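Local coordinates for tail spike protein (Acinetobacter phage vB_AbaP_AS12, PDB 6EU4) that probably recognises and cleaves the capsular polysaccharide of its Acinetobacter host, as a trimeric tailspike built round a long right-handed beta-helix, at residues G210-L215 and T260-T265; E244-S249 and R253-G258. One frame throughout, in Å; residues are numbered along the deposited sequence. Where two conformers were deposited one is given.

How the interactions relate
Both contacts belong to the beta-helix of the tailspike, and their centres lie about 14 Å apart. Interaction 2 is the inner one: residues 244-249 and 253-258 stand on strands 241-250 and 253-257, which follow each other within one turn, and their side chains meet inside the coil. Interaction 1 embraces it in sequence, joining strand 211-212 and the residues just after it to the loop 260-265 that leaves strand 253-257. The second segments of the two contacts are nearly consecutive along the chain, with one residue between them, one giving a ring to the interior and the other folding back against the helix, yet the contacts do not otherwise touch.

Interaction 1. Residues G210-L215 and T260-T265; sequences GLYAPL and TGTAWT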
ATOM      1  N   GLY A 210      -3.083 -30.122   1.193  1.00 13.14           N
ATOM      2  CA  GLY A 210      -4.336 -29.713   1.768  1.00 14.37           C
ATOM      3  C   GLY A 210      -5.410 -29.405   0.736  1.00 14.34           C
ATOM      4  O   GLY A 210      -6.400 -30.132   0.589  1.00 15.05           O
ATOM      5  N   LEU A 211      -5.200 -28.323  -0.002  1.00 12.40           N
ATOM      6  CA  LEU A 211      -6.081 -27.917  -1.092  1.00 11.68           C
ATOM      7  C   LEU A 211      -5.276 -27.925  -2.379  1.00 13.59           C
ATOM      8  O   LEU A 211      -4.359 -27.113  -2.542  1.00 13.44           O
ATOM      9  CB  LEU A 211      -6.670 -26.536  -0.821  1.00 13.76           C
ATOM     10  CG  LEU A 211      -7.467 -25.926  -1.976  1.00 14.64           C
ATOM     11  CD1 LEU A 211      -8.709 -26.749  -2.303  1.00 16.49           C
ATOM     12  CD2 LEU A 211      -7.841 -24.465  -1.693  1.00 16.54           C
ATOM     13  N   TYR A 212      -5.617 -28.838  -3.290  1.00 13.07           N
ATOM     14  CA  TYR A 212      -5.032 -28.870  -4.623  1.00 13.01           C
ATOM     15  C   TYR A 212      -6.031 -28.184  -5.549  1.00 12.86           C
ATOM     16  O   TYR A 212      -7.096 -28.732  -5.852  1.00 14.49           O
ATOM     17  CB  TYR A 212      -4.713 -30.287  -5.086  1.00 13.95           C
ATOM     18  CG  TYR A 212      -4.012 -30.295  -6.426  1.00 15.20           C
ATOM     19  CD1 TYR A 212      -2.904 -29.493  -6.647  1.00 17.05           C
ATOM     20  CD2 TYR A 212      -4.480 -31.062  -7.483  1.00 14.76           C
ATOM     21  CE1 TYR A 212      -2.264 -29.469  -7.866  1.00 18.74           C
ATOM     22  CE2 TYR A 212      -3.843 -31.047  -8.715  1.00 17.52           C
ATOM     23  CZ  TYR A 212      -2.736 -30.246  -8.900  1.00 20.19           C
ATOM     24  OH  TYR A 212      -2.084 -30.217 -10.117  1.00 18.12           O
ATOM     25  N   ALA A 213      -5.689 -26.985  -5.978  1.00 13.11           N
ATOM     26  CA  ALA A 213      -6.594 -26.129  -6.746  1.00 15.04           C
ATOM     27  C   ALA A 213      -5.846 -25.637  -7.973  1.00 12.41           C
ATOM     28  O   ALA A 213      -5.494 -24.454  -8.075  1.00 13.87           O
ATOM     29  CB  ALA A 213      -7.100 -24.971  -5.889  1.00 16.28           C
ATOM     30  N   PRO A 214      -5.583 -26.527  -8.929  1.00 12.95           N
ATOM     31  CA  PRO A 214      -4.637 -26.170  -9.996  1.00 15.09           C
ATOM     32  C   PRO A 214      -5.122 -25.008 -10.851  1.00 14.47           C
ATOM     33  O   PRO A 214      -4.338 -24.095 -11.143  1.00 14.21           O
ATOM     34  CB  PRO A 214      -4.499 -27.467 -10.802  1.00 15.80           C
ATOM     35  CG  PRO A 214      -5.687 -28.322 -10.408  1.00 13.45           C
ATOM     36  CD  PRO A 214      -5.975 -27.943  -8.974  1.00 14.32           C
ATOM     37  N   LEU A 215      -6.391 -25.017 -11.255  1.00 12.33           N
ATOM     38  CA  LEU A 215      -6.957 -24.036 -12.188  1.00 12.40           C
ATOM     39  C   LEU A 215      -8.174 -23.409 -11.507  1.00 12.91           C
ATOM     40  O   LEU A 215      -9.236 -24.038 -11.440  1.00 13.13           O
ATOM     41  CB  LEU A 215      -7.343 -24.699 -13.519  1.00 12.98           C
ATOM     42  CG  LEU A 215      -6.292 -25.597 -14.189  1.00 15.12           C
ATOM     43  CD1 LEU A 215      -6.861 -26.265 -15.437  1.00 16.09           C
ATOM     44  CD2 LEU A 215      -5.040 -24.807 -14.542  1.00 15.50           C
ATOM     45  N   THR A 260       4.768 -25.705 -11.403  1.00 14.79           N
ATOM     46  CA  THR A 260       5.267 -26.024 -12.744  1.00 15.39           C
ATOM     47  C   THR A 260       5.113 -27.496 -13.117  1.00 15.08           C
ATOM     48  O   THR A 260       5.497 -27.889 -14.231  1.00 16.96           O
ATOM     49  CB  THR A 260       6.749 -25.692 -12.850  1.00 16.77           C
ATOM     50  OG1 THR A 260       7.446 -26.436 -11.836  1.00 15.60           O
ATOM     51  CG2 THR A 260       7.002 -24.196 -12.677  1.00 17.68           C
ATOM     52  N   GLY A 261       4.609 -28.320 -12.214  1.00 14.59           N
ATOM     53  CA  GLY A 261       4.612 -29.753 -12.402  1.00 17.90           C
ATOM     54  C   GLY A 261       3.457 -30.371 -13.174  1.00 19.39           C
ATOM     55  O   GLY A 261       3.239 -31.586 -13.055  1.00 19.09           O
ATOM     56  N   THR A 262       2.729 -29.588 -13.980  1.00 14.45           N
ATOM     57  CA  THR A 262       1.687 -30.115 -14.864  1.00 15.19           C
ATOM     58  C   THR A 262       1.954 -29.642 -16.293  1.00 17.07           C
ATOM     59  O   THR A 262       2.859 -28.838 -16.559  1.00 18.44           O
ATOM     60  CB  THR A 262       0.265 -29.690 -14.433  1.00 16.25           C
ATOM     61  OG1 THR A 262      -0.017 -28.350 -14.891  1.00 16.60           O
ATOM     62  CG2 THR A 262       0.091 -29.774 -12.919  1.00 17.90           C
ATOM     63  N   ALA A 263       1.130 -30.128 -17.228  1.00 17.41           N
ATOM     64  CA  ALA A 263       1.241 -29.705 -18.618  1.00 17.15           C
ATOM     65  C   ALA A 263       0.774 -28.270 -18.838  1.00 18.36           C
ATOM     66  O   ALA A 263       1.047 -27.693 -19.896  1.00 19.52           O
ATOM     67  CB  ALA A 263       0.415 -30.637 -19.511  1.00 19.20           C
ATOM     68  N   TRP A 264       0.060 -27.692 -17.883  1.00 16.02           N
ATOM     69  CA  TRP A 264      -0.477 -26.344 -18.040  1.00 15.18           C
ATOM     70  C   TRP A 264       0.610 -25.312 -17.774  1.00 15.30           C
ATOM     71  O   TRP A 264       1.341 -25.413 -16.786  1.00 16.06           O
ATOM     72  CB  TRP A 264      -1.626 -26.149 -17.064  1.00 15.01           C
ATOM     73  CG  TRP A 264      -2.491 -24.971 -17.260  1.00 16.62           C
ATOM     74  CD1 TRP A 264      -2.250 -23.683 -16.848  1.00 15.79           C
ATOM     75  CD2 TRP A 264      -3.785 -24.964 -17.869  1.00 16.38           C
ATOM     76  NE1 TRP A 264      -3.315 -22.885 -17.173  1.00 16.43           N
ATOM     77  CE2 TRP A 264      -4.269 -23.642 -17.801  1.00 17.57           C
ATOM     78  CE3 TRP A 264      -4.582 -25.949 -18.463  1.00 16.05           C
ATOM     79  CZ2 TRP A 264      -5.509 -23.278 -18.311  1.00 19.42           C
ATOM     80  CZ3 TRP A 264      -5.812 -25.588 -18.971  1.00 17.02           C
ATOM     81  CH2 TRP A 264      -6.266 -24.259 -18.891  1.00 16.39           C
ATOM     82  N   THR A 265       0.706 -24.318 -18.641  1.00 16.30           N
ATOM     83  CA  THR A 265       1.689 -23.256 -18.439  1.00 17.86           C
ATOM     84  C   THR A 265       1.323 -22.369 -17.250  1.00 16.26           C
ATOM     85  O   THR A 265       0.257 -21.728 -17.275  1.00 15.18           O
ATOM     86  CB  THR A 265       1.789 -22.420 -19.705  1.00 19.52           C
ATOM     87  OG1 THR A 265       2.298 -23.252 -20.766  1.00 20.45           O
ATOM     88  CG2 THR A 265       2.697 -21.227 -19.495  1.00 18.98           C
TER
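Leu215 drives its isobutyl group against the indole of Trp264, and this is the tight half of the contact. Leu215 CD2 lies over the face of the five-membered ring of Trp264, 3.5 Å from its centroid and 7° off the normal, a well-centred CH-pi contact. Leu215 CD1 reaches across to the benzo part, 3.7 Å from Trp264 CZ3, so the two branches of one leucine cover both rings of the indole. With CG trans to the nitrogen of its own residue (chi1 -167°), Trp264 extends its indole toward the leucine, which comes from the opposite direction. A hydrogen bond from NE1 to Asp237 fixes the ring from its polar edge, while Met169 and Val236 add apolar packing.

The looser half lies toward the partly exposed Thr262, whose methyl CG2 merely touches the hydroxyl OH of Tyr212 at 3.6 Å. Pro214 CD packs over one face of the Tyr212 ring. The threonine suits a bend near the surface: Thr262 OG1 accepts from Trp264 N at 3.1 Å, while its methyl faces the tyrosine. This ST turn shapes a loop between successive strands that folds back on an earlier turn of a parallel beta-helix.

Interaction 2. Residues E244-S249 and R253-G258; sequences ERVQAS and RSFIFG
Ala248 lays its methyl over one face of the Phe255 ring, with CB 3.8 Å from the centroid and 15° off the normal. The CH-pi contact is offset toward the rim, and Phe255 CZ, 3.7 Å from Ala248 CB, is the ring atom nearest to the methyl. A side chain of one carbon suits this place, because Ala248 CB also packs 3.3 Å from Ser254 O. Phe255 has CG anti to the carbonyl carbon (chi1 -68°), a rotation that swings the ring across to the preceding strand. There its edge meets Val246 O, which lies in the ring plane 3.8 Å from Phe255 CZ, and Val246 CG1 approaches Phe255 CE1 at 4.1 Å, the two side chains crossing at a slant.

These residues belong to strands 241-250 and 253-257, which succeed each other round one turn of the parallel beta-helix, and the chain turns a corner at Ser254. The apolar side chains meet in the interior, where Phe255 also stacks with Trp286 and packs on Ile233, so that the ring joins the residues of its own turn to those of neighbouring turns.

At the corner a polar group fits: Ser254 OG donates to Ala248 O at 3.0 Å, reaching it from above the carbonyl plane, 37° out of it. The bond ties the buried hydroxyl to the strand before the bend. On the other side of strand 241-250, Gln247 NE2 donates to Ser249 OG at 2.8 Å, and that hydroxyl also has Thr279 as a partner.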
ATOM      1  N   GLU A 244      -8.645 -14.438   2.466  1.00 12.21           N
ATOM      2  CA  GLU A 244      -8.702 -13.669   3.707  1.00 11.13           C
ATOM      3  C   GLU A 244      -8.659 -14.639   4.872  1.00 10.95           C
ATOM      4  O   GLU A 244      -9.478 -15.561   4.935  1.00 11.33           O
ATOM      5  CB  GLU A 244      -9.977 -12.819   3.785  1.00 12.54           C
ATOM      6  CG  GLU A 244     -10.032 -11.961   5.057  1.00 12.62           C
ATOM      7  CD  GLU A 244     -11.281 -11.082   5.180  1.00 18.73           C
ATOM      8  OE1 GLU A 244     -12.196 -11.171   4.336  1.00 18.10           O
ATOM      9  OE2 GLU A 244     -11.332 -10.270   6.130  1.00 18.57           O
ATOM     10  N   ARG A 245      -7.697 -14.450   5.773  1.00 10.95           N
ATOM     11  CA  ARG A 245      -7.553 -15.301   6.954  1.00  9.42           C
ATOM     12  C   ARG A 245      -7.440 -16.776   6.581  1.00 10.63           C
ATOM     13  O   ARG A 245      -8.029 -17.656   7.227  1.00 12.93           O
ATOM     14  CB  ARG A 245      -8.705 -15.059   7.932  1.00 11.95           C
ATOM     15  CG  ARG A 245      -8.500 -13.749   8.712  1.00 12.62           C
ATOM     16  CD  ARG A 245      -7.800 -13.956  10.034  1.00 13.74           C
ATOM     17  NE  ARG A 245      -6.534 -14.646   9.864  1.00 12.58           N
ATOM     18  CZ  ARG A 245      -6.309 -15.916  10.156  1.00 15.44           C
ATOM     19  NH1 ARG A 245      -5.108 -16.432   9.904  1.00 16.27           N
ATOM     20  NH2 ARG A 245      -7.256 -16.668  10.703  1.00 14.26           N
ATOM     21  N   VAL A 246      -6.620 -17.046   5.566  1.00 11.61           N
ATOM     22  CA  VAL A 246      -6.282 -18.405   5.168  1.00 13.12           C
ATOM     23  C   VAL A 246      -4.926 -18.734   5.768  1.00 13.13           C
ATOM     24  O   VAL A 246      -3.957 -17.972   5.615  1.00 11.60           O
ATOM     25  CB  VAL A 246      -6.282 -18.556   3.638  1.00 12.88           C
ATOM     26  CG1 VAL A 246      -5.801 -19.938   3.228  1.00 14.16           C
ATOM     27  CG2 VAL A 246      -7.680 -18.310   3.112  1.00 12.03           C
ATOM     28  N   GLN A 247      -4.857 -19.869   6.451  1.00 14.04           N
ATOM     29  CA  GLN A 247      -3.634 -20.321   7.086  1.00 12.87           C
ATOM     30  C   GLN A 247      -3.237 -21.630   6.429  1.00 13.25           C
ATOM     31  O   GLN A 247      -4.068 -22.541   6.312  1.00 14.32           O
ATOM     32  CB  GLN A 247      -3.822 -20.534   8.586  1.00 12.82           C
ATOM     33  CG  GLN A 247      -2.618 -21.181   9.253  1.00 16.22           C
ATOM     34  CD  GLN A 247      -2.761 -21.352  10.760  1.00 20.61           C
ATOM     35  OE1 GLN A 247      -3.737 -20.920  11.369  1.00 17.74           O
ATOM     36  NE2 GLN A 247      -1.780 -22.017  11.364  1.00 27.55           N
ATOM     37  N   ALA A 248      -1.988 -21.718   6.001  1.00 12.56           N
ATOM     38  CA  ALA A 248      -1.453 -22.947   5.434  1.00 13.60           C
ATOM     39  C   ALA A 248      -0.271 -23.392   6.290  1.00 13.40           C
ATOM     40  O   ALA A 248       0.819 -22.806   6.229  1.00 12.35           O
ATOM     41  CB  ALA A 248      -1.055 -22.754   3.974  1.00 14.46           C
ATOM     42  N   SER A 249      -0.513 -24.422   7.092  1.00 13.55           N
ATOM     43  CA  SER A 249       0.512 -25.031   7.925  0.50 14.86           C
ATOM     44  C   SER A 249       0.946 -26.323   7.245  1.00 15.92           C
ATOM     45  O   SER A 249       0.133 -27.225   7.040  1.00 20.13           O
ATOM     46  CB  SER A 249      -0.018 -25.281   9.336  0.50 15.87           C
ATOM     47  OG  SER A 249      -0.476 -24.068   9.929  0.50 14.80           O
ATOM     48  N   ARG A 253       6.009 -26.935   1.969  1.00 12.13           N
ATOM     49  CA  ARG A 253       5.685 -25.629   1.380  1.00 12.37           C
ATOM     50  C   ARG A 253       4.258 -25.246   1.757  1.00 12.35           C
ATOM     51  O   ARG A 253       3.332 -26.032   1.550  1.00 13.34           O
ATOM     52  CB  ARG A 253       5.845 -25.633  -0.148  1.00 14.04           C
ATOM     53  CG  ARG A 253       7.269 -25.894  -0.629  1.00 13.64           C
ATOM     54  CD  ARG A 253       7.383 -25.810  -2.149  1.00 12.70           C
ATOM     55  NE  ARG A 253       6.846 -27.003  -2.781  1.00 15.05           N
ATOM     56  CZ  ARG A 253       6.518 -27.096  -4.067  1.00 14.28           C
ATOM     57  NH1 ARG A 253       6.676 -26.067  -4.885  1.00 13.97           N
ATOM     58  NH2 ARG A 253       6.026 -28.238  -4.551  1.00 15.51           N
ATOM     59  N   SER A 254       4.085 -24.050   2.327  1.00 12.04           N
ATOM     60  CA  SER A 254       2.762 -23.622   2.779  1.00 11.53           C
ATOM     61  C   SER A 254       1.873 -23.224   1.605  1.00 12.10           C
ATOM     62  O   SER A 254       0.810 -23.811   1.402  1.00 12.10           O
ATOM     63  CB  SER A 254       2.881 -22.483   3.786  1.00 12.76           C
ATOM     64  OG  SER A 254       3.533 -22.939   4.964  1.00 12.94           O
ATOM     65  N   PHE A 255       2.304 -22.237   0.816  1.00 11.35           N
ATOM     66  CA  PHE A 255       1.536 -21.719  -0.315  1.00 11.58           C
ATOM     67  C   PHE A 255       2.359 -21.899  -1.592  1.00 11.25           C
ATOM     68  O   PHE A 255       3.520 -21.475  -1.646  1.00 12.82           O
ATOM     69  CB  PHE A 255       1.238 -20.226  -0.140  1.00 11.50           C
ATOM     70  CG  PHE A 255       0.292 -19.889   0.985  1.00 12.94           C
ATOM     71  CD1 PHE A 255      -1.072 -19.868   0.776  1.00 12.90           C
ATOM     72  CD2 PHE A 255       0.780 -19.525   2.230  1.00 13.06           C
ATOM     73  CE1 PHE A 255      -1.944 -19.508   1.810  1.00 14.72           C
ATOM     74  CE2 PHE A 255      -0.082 -19.180   3.261  1.00 14.52           C
ATOM     75  CZ  PHE A 255      -1.438 -19.166   3.055  1.00 14.35           C
ATOM     76  N   ILE A 256       1.773 -22.527  -2.606  1.00 11.65           N
ATOM     77  CA  ILE A 256       2.421 -22.755  -3.896  1.00 11.46           C
ATOM     78  C   ILE A 256       1.486 -22.237  -4.978  1.00 11.21           C
ATOM     79  O   ILE A 256       0.361 -22.736  -5.111  1.00 12.26           O
ATOM     80  CB  ILE A 256       2.715 -24.248  -4.155  1.00 11.12           C
ATOM     81  CG1 ILE A 256       3.553 -24.866  -3.030  1.00 13.08           C
ATOM     82  CG2 ILE A 256       3.359 -24.433  -5.521  1.00 13.34           C
ATOM     83  CD1 ILE A 256       3.395 -26.384  -3.018  1.00 15.79           C
ATOM     84  N   PHE A 257       1.947 -21.239  -5.745  1.00 10.80           N
ATOM     85  CA  PHE A 257       1.203 -20.707  -6.880  1.00 11.61           C
ATOM     86  C   PHE A 257       2.104 -20.738  -8.110  1.00 12.62           C
ATOM     87  O   PHE A 257       3.314 -20.509  -8.022  1.00 12.65           O
ATOM     88  CB  PHE A 257       0.701 -19.289  -6.598  1.00 12.52           C
ATOM     89  CG  PHE A 257      -0.463 -19.240  -5.646  1.00 10.46           C
ATOM     90  CD1 PHE A 257      -0.253 -19.232  -4.283  1.00 12.33           C
ATOM     91  CD2 PHE A 257      -1.764 -19.192  -6.127  1.00 13.66           C
ATOM     92  CE1 PHE A 257      -1.323 -19.210  -3.395  1.00 13.19           C
ATOM     93  CE2 PHE A 257      -2.840 -19.146  -5.254  1.00 14.02           C
ATOM     94  CZ  PHE A 257      -2.618 -19.163  -3.880  1.00 14.14           C
ATOM     95  N   GLY A 258       1.516 -21.062  -9.251  1.00 11.41           N
ATOM     96  CA  GLY A 258       2.304 -21.242 -10.461  1.00 12.04           C
ATOM     97  C   GLY A 258       3.089 -22.537 -10.464  1.00 11.96           C
ATOM     98  O   GLY A 258       4.129 -22.626 -11.130  1.00 13.13           O
TER